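Local atomic coordinates of SnoN,SnoN (PDB entry 5EQU), a protein that binds iron, 2-oxoglutarate and nogalamycin RO, and probably acts as an epimerase of the iron- and 2-oxoglutarate-dependent dioxygenase family. Residues L123-K128 / L237-V242. Numbering follows the deposited sequence.
With 5R6 (Nogalamycin RO), chain G; AKG (2-oxoglutaric acid), chain F.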
ATOM      1  N   LEU A 123      -3.814  -1.808  -7.149  1.00 40.75           N
ATOM      2  CA  LEU A 123      -3.943  -2.665  -5.983  1.00 39.69           C
ATOM      3  C   LEU A 123      -3.135  -3.932  -6.166  1.00 40.56           C
ATOM      4  O   LEU A 123      -3.168  -4.571  -7.226  1.00 42.38           O
ATOM      5  CB  LEU A 123      -5.422  -3.024  -5.685  1.00 39.67           C
ATOM      6  CG  LEU A 123      -5.713  -4.000  -4.537  1.00 38.30           C
ATOM      7  CD1 LEU A 123      -7.117  -3.814  -3.991  1.00 38.67           C
ATOM      8  CD2 LEU A 123      -5.569  -5.434  -4.975  1.00 39.39           C
ATOM      9  N   GLU A 124      -2.461  -4.321  -5.088  1.00 40.11           N
ATOM     10  CA  GLU A 124      -1.681  -5.537  -5.052  1.00 42.17           C
ATOM     11  C   GLU A 124      -2.180  -6.493  -3.986  1.00 41.93           C
ATOM     12  O   GLU A 124      -2.527  -6.078  -2.901  1.00 42.24           O
ATOM     13  CB  GLU A 124      -0.213  -5.186  -4.783  1.00 43.28           C
ATOM     14  CG  GLU A 124       0.416  -4.417  -5.957  1.00 45.58           C
ATOM     15  CD  GLU A 124       1.702  -3.673  -5.607  1.00 46.89           C
ATOM     16  OE1 GLU A 124       1.943  -3.309  -4.420  1.00 44.91           O
ATOM     17  OE2 GLU A 124       2.466  -3.437  -6.554  1.00 49.27           O
ATOM     18  N   VAL A 125      -2.148  -7.767  -4.302  1.00 42.12           N
ATOM     19  CA  VAL A 125      -2.433  -8.800  -3.376  1.00 43.17           C
ATOM     20  C   VAL A 125      -1.110  -9.263  -2.799  1.00 43.97           C
ATOM     21  O   VAL A 125      -0.238  -9.667  -3.561  1.00 45.75           O
ATOM     22  CB  VAL A 125      -3.181  -9.923  -4.103  1.00 45.12           C
ATOM     23  CG1 VAL A 125      -3.383 -11.095  -3.203  1.00 46.83           C
ATOM     24  CG2 VAL A 125      -4.550  -9.418  -4.518  1.00 45.25           C
ATOM     25  N   LEU A 126      -0.967  -9.206  -1.475  1.00 42.87           N
ATOM     26  CA  LEU A 126       0.336  -9.413  -0.795  1.00 42.86           C
ATOM     27  C   LEU A 126       0.369 -10.690   0.034  1.00 44.01           C
ATOM     28  O   LEU A 126      -0.605 -11.021   0.719  1.00 44.15           O
ATOM     29  CB  LEU A 126       0.665  -8.230   0.101  1.00 41.12           C
ATOM     30  CG  LEU A 126       0.553  -6.791  -0.445  1.00 39.68           C
ATOM     31  CD1 LEU A 126       1.084  -5.801   0.583  1.00 38.89           C
ATOM     32  CD2 LEU A 126       1.276  -6.568  -1.767  1.00 40.05           C
ATOM     33  N   LEU A 127       1.479 -11.416  -0.062  1.00 45.26           N
ATOM     34  CA  LEU A 127       1.690 -12.673   0.655  1.00 46.66           C
ATOM     35  C   LEU A 127       3.088 -12.749   1.296  1.00 48.57           C
ATOM     36  O   LEU A 127       4.087 -12.655   0.577  1.00 49.91           O
ATOM     37  CB  LEU A 127       1.506 -13.850  -0.302  1.00 48.79           C
ATOM     38  CG  LEU A 127       1.786 -15.269   0.213  1.00 50.15           C
ATOM     39  CD1 LEU A 127       0.784 -15.685   1.284  1.00 49.91           C
ATOM     40  CD2 LEU A 127       1.798 -16.293  -0.904  1.00 51.88           C
ATOM     41  N   LYS A 128       3.158 -12.901   2.629  1.00 47.90           N
ATOM     42  CA  LYS A 128       4.383 -13.328   3.311  1.00 49.94           C
ATOM     43  C   LYS A 128       4.111 -14.650   3.911  1.00 53.13           C
ATOM     44  O   LYS A 128       3.239 -14.755   4.775  1.00 53.18           O
ATOM     45  CB  LYS A 128       4.749 -12.469   4.522  1.00 49.29           C
ATOM     46  CG  LYS A 128       5.297 -11.096   4.271  1.00 48.30           C
ATOM     47  CD  LYS A 128       5.980 -10.577   5.524  1.00 47.87           C
ATOM     48  CE  LYS A 128       6.450  -9.154   5.327  1.00 47.01           C
ATOM     49  NZ  LYS A 128       7.780  -9.137   4.677  1.00 48.03           N
ATOM     50  N   LEU A 237      -1.933 -12.565   4.464  1.00 44.40           N
ATOM     51  CA  LEU A 237      -2.687 -12.260   3.259  1.00 43.95           C
ATOM     52  C   LEU A 237      -3.347 -10.927   3.476  1.00 42.26           C
ATOM     53  O   LEU A 237      -3.961 -10.690   4.512  1.00 42.38           O
ATOM     54  CB  LEU A 237      -3.696 -13.356   2.946  1.00 45.89           C
ATOM     55  CG  LEU A 237      -3.067 -14.664   2.431  1.00 48.71           C
ATOM     56  CD1 LEU A 237      -3.944 -15.877   2.642  1.00 51.33           C
ATOM     57  CD2 LEU A 237      -2.776 -14.571   0.953  1.00 50.57           C
ATOM     58  N   SER A 238      -3.156 -10.032   2.514  1.00 41.47           N
ATOM     59  CA  SER A 238      -3.657  -8.665   2.581  1.00 40.39           C
ATOM     60  C   SER A 238      -3.648  -8.060   1.181  1.00 40.51           C
ATOM     61  O   SER A 238      -3.098  -8.627   0.245  1.00 42.11           O
ATOM     62  CB  SER A 238      -2.771  -7.788   3.509  1.00 39.69           C
ATOM     63  OG  SER A 238      -1.414  -7.786   3.083  1.00 39.80           O
ATOM     64  N   THR A 239      -4.233  -6.887   1.057  1.00 39.76           N
ATOM     65  CA  THR A 239      -4.107  -6.120  -0.149  1.00 41.19           C
ATOM     66  C   THR A 239      -3.599  -4.751   0.234  1.00 41.38           C
ATOM     67  O   THR A 239      -3.899  -4.258   1.326  1.00 40.45           O
ATOM     68  CB  THR A 239      -5.449  -5.937  -0.886  1.00 42.44           C
ATOM     69  OG1 THR A 239      -6.373  -5.194  -0.069  1.00 40.45           O
ATOM     70  CG2 THR A 239      -6.021  -7.282  -1.266  1.00 43.93           C
ATOM     71  N   SER A 240      -2.870  -4.140  -0.701  1.00 41.49           N
ATOM     72  CA  SER A 240      -2.369  -2.762  -0.560  1.00 40.56           C
ATOM     73  C   SER A 240      -2.747  -2.022  -1.815  1.00 38.78           C
ATOM     74  O   SER A 240      -2.399  -2.458  -2.901  1.00 39.38           O
ATOM     75  CB  SER A 240      -0.858  -2.759  -0.409  1.00 40.60           C
ATOM     76  OG  SER A 240      -0.394  -1.427  -0.349  1.00 42.37           O
ATOM     77  N   ALA A 241      -3.489  -0.936  -1.647  1.00 37.26           N
ATOM     78  CA  ALA A 241      -4.012  -0.168  -2.740  1.00 37.51           C
ATOM     79  C   ALA A 241      -3.492   1.243  -2.609  1.00 36.97           C
ATOM     80  O   ALA A 241      -3.559   1.850  -1.538  1.00 37.17           O
ATOM     81  CB  ALA A 241      -5.531  -0.148  -2.737  1.00 37.68           C
ATOM     82  N   VAL A 242      -2.979   1.765  -3.715  1.00 36.66           N
ATOM     83  CA  VAL A 242      -2.482   3.126  -3.768  1.00 36.44           C
ATOM     84  C   VAL A 242      -3.514   4.031  -4.453  1.00 36.98           C
ATOM     85  O   VAL A 242      -4.004   3.722  -5.553  1.00 36.86           O
ATOM     86  CB  VAL A 242      -1.155   3.189  -4.572  1.00 36.67           C
ATOM     87  CG1 VAL A 242      -0.615   4.611  -4.637  1.00 36.74           C
ATOM     88  CG2 VAL A 242      -0.140   2.237  -3.983  1.00 36.48           C
TER
HETATM   89  CAR 5R6 G 302      16.525  -4.887   0.353  1.00 45.24           C
HETATM   90  CBN 5R6 G 302      17.408  -5.440   1.386  1.00 46.22           C
HETATM   91  OAL 5R6 G 302      17.315  -4.599   2.592  1.00 49.84           O
HETATM   92  CBR 5R6 G 302      18.840  -5.714   0.823  1.00 45.69           C
HETATM   93  OAM 5R6 G 302      18.900  -7.133   0.738  1.00 46.13           O
HETATM   94  CBM 5R6 G 302      19.116  -5.221  -0.648  1.00 45.06           C
HETATM   95  CAB 5R6 G 302      20.586  -5.199  -1.043  1.00 42.10           C
HETATM   96  OAW 5R6 G 302      18.552  -3.918  -0.907  1.00 45.41           O
HETATM   97  CBP 5R6 G 302      17.161  -3.731  -0.453  1.00 44.51           C
HETATM   98  OAX 5R6 G 302      16.250  -3.479  -1.550  1.00 41.90           O
HETATM   99  CBQ 5R6 G 302      16.086  -4.122  -2.849  1.00 37.85           C
HETATM  100  CAT 5R6 G 302      16.556  -5.582  -3.085  1.00 37.55           C
HETATM  101  CBW 5R6 G 302      16.489  -5.885  -4.606  1.00 36.22           C
HETATM  102  CAE 5R6 G 302      16.775  -7.373  -4.907  1.00 35.55           C
HETATM  103  OAO 5R6 G 302      17.526  -5.151  -5.209  1.00 37.78           O
HETATM  104  CBF 5R6 G 302      14.744  -3.918  -3.307  1.00 34.88           C
HETATM  105  CBB 5R6 G 302      13.859  -3.028  -2.662  1.00 32.25           C
HETATM  106  OAK 5R6 G 302      14.284  -2.407  -1.543  1.00 30.86           O
HETATM  107  CBK 5R6 G 302      12.557  -2.737  -3.094  1.00 29.48           C
HETATM  108  CBH 5R6 G 302      11.735  -1.842  -2.415  1.00 28.27           C
HETATM  109  OAI 5R6 G 302      12.110  -1.306  -1.358  1.00 27.48           O
HETATM  110  CBJ 5R6 G 302      10.456  -1.573  -2.938  1.00 27.59           C
HETATM  111  CBA 5R6 G 302       9.621  -0.683  -2.281  1.00 26.81           C
HETATM  112  OAJ 5R6 G 302      10.088  -0.134  -1.127  1.00 28.18           O
HETATM  113  CAP 5R6 G 302       8.377  -0.391  -2.753  1.00 25.70           C
HETATM  114  CBD 5R6 G 302       7.874  -0.995  -3.889  1.00 25.32           C
HETATM  115  CBX 5R6 G 302       6.601  -0.667  -4.444  1.00 25.80           C
HETATM  116  CAF 5R6 G 302       6.442   0.883  -4.509  1.00 25.76           C
HETATM  117  OAY 5R6 G 302       6.531  -0.988  -5.862  1.00 24.41           O
HETATM  118  CBS 5R6 G 302       5.429  -1.289  -3.742  1.00 25.18           C
HETATM  119  OAN 5R6 G 302       4.191  -0.862  -4.363  1.00 26.07           O
HETATM  120  CBT 5R6 G 302       5.561  -2.807  -3.819  1.00 24.52           C
HETATM  121  NBV 5R6 G 302       4.362  -3.437  -3.269  1.00 24.47           N
HETATM  122  CAD 5R6 G 302       4.476  -4.916  -3.305  1.00 24.88           C
HETATM  123  CAC 5R6 G 302       3.993  -2.994  -1.889  1.00 24.33           C
HETATM  124  CAS 5R6 G 302       5.870  -3.282  -5.274  1.00 24.73           C
HETATM  125  CBO 5R6 G 302       6.830  -2.330  -6.086  1.00 24.26           C
HETATM  126  OAV 5R6 G 302       8.197  -2.466  -5.687  1.00 24.69           O
HETATM  127  CBE 5R6 G 302       8.687  -1.890  -4.544  1.00 25.43           C
HETATM  128  CBL 5R6 G 302       9.981  -2.203  -4.098  1.00 26.58           C
HETATM  129  CBG 5R6 G 302      10.826  -3.097  -4.765  1.00 27.43           C
HETATM  130  OAH 5R6 G 302      10.448  -3.658  -5.780  1.00 26.12           O
HETATM  131  CBI 5R6 G 302      12.115  -3.357  -4.264  1.00 29.69           C
HETATM  132  CAQ 5R6 G 302      13.000  -4.234  -4.925  1.00 32.00           C
HETATM  133  CBC 5R6 G 302      14.305  -4.531  -4.480  1.00 33.84           C
HETATM  134  CBU 5R6 G 302      15.137  -5.395  -5.272  1.00 35.73           C
HETATM  135  CAZ 5R6 G 302      15.554  -4.657  -6.480  1.00 37.67           C
HETATM  136  OAG 5R6 G 302      15.808  -5.241  -7.542  1.00 40.77           O
HETATM  137  OAU 5R6 G 302      15.786  -3.283  -6.365  1.00 37.94           O
HETATM  138  CAA 5R6 G 302      16.605  -2.611  -7.363  1.00 38.02           C
HETATM  139  C1  AKG F 301       3.064  -0.658   1.613  1.00 28.79           C
HETATM  140  O1  AKG F 301       1.921  -1.115   1.363  1.00 30.34           O
HETATM  141  O2  AKG F 301       3.337   0.544   1.410  1.00 28.84           O
HETATM  142  C2  AKG F 301       4.085  -1.553   2.185  1.00 28.70           C
HETATM  143  O5  AKG F 301       5.286  -1.232   2.236  1.00 26.03           O
HETATM  144  C3  AKG F 301       3.568  -2.906   2.669  1.00 27.97           C
HETATM  145  C4  AKG F 301       4.646  -3.758   3.330  1.00 28.02           C
HETATM  146  C5  AKG F 301       4.181  -5.135   3.764  1.00 26.85           C
HETATM  147  O3  AKG F 301       5.040  -5.897   4.270  1.00 24.21           O
HETATM  148  O4  AKG F 301       2.983  -5.481   3.567  1.00 26.04           O
HETATM  149  O   HOH W   1       0.107  -9.929   3.231  1.00 38.79           O
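Leu126 CG stands anti to its carbonyl carbon (chi1 -49°), which lays CD1 3.7 Å from Ser240 CB, while Ser240 OG, trans to the backbone N (chi1 177°), donates a 2.9 Å hydrogen bond to 2-oxoglutarate O1. Segments 123-128 and 237-242 are antiparallel neighbours in the large sheet of the double-stranded beta-helix (jelly-roll) fold of the cupin clan; in this engineered fusion, 123-128 belongs to the first SnoN part and 237-242 to the second. Two hydrogen-bonded pairs fix the register: Glu124 and Ser240 exchange both N-H...O bonds, whereas the bond from Leu126 N to Ser238 O is nearly straight (173°) and the return bond from Ser238 N to Leu126 O is longer (3.3 Å). A water hydrogen-bonded to Ser238 OG also donates weakly to Leu126 O. On the sheet face away from the ligands, the Leu123 side chain slants across Thr239, with Leu123 CD1 4.1 Å from Thr239 CB, and Leu127 CD1 lies alongside Leu237 CD2 at 3.7 Å. With an alanine here in place of Leu123, the loss of CG and both methyls would probably open a gap beside Thr239 CB and Ala101 of helix 95-101. On the ligand face, Lys122 NZ forms a salt bridge with Glu124 OE2, and Glu124 OE1 accepts a 2.7 Å hydrogen bond from NBV of nogalamycin RO.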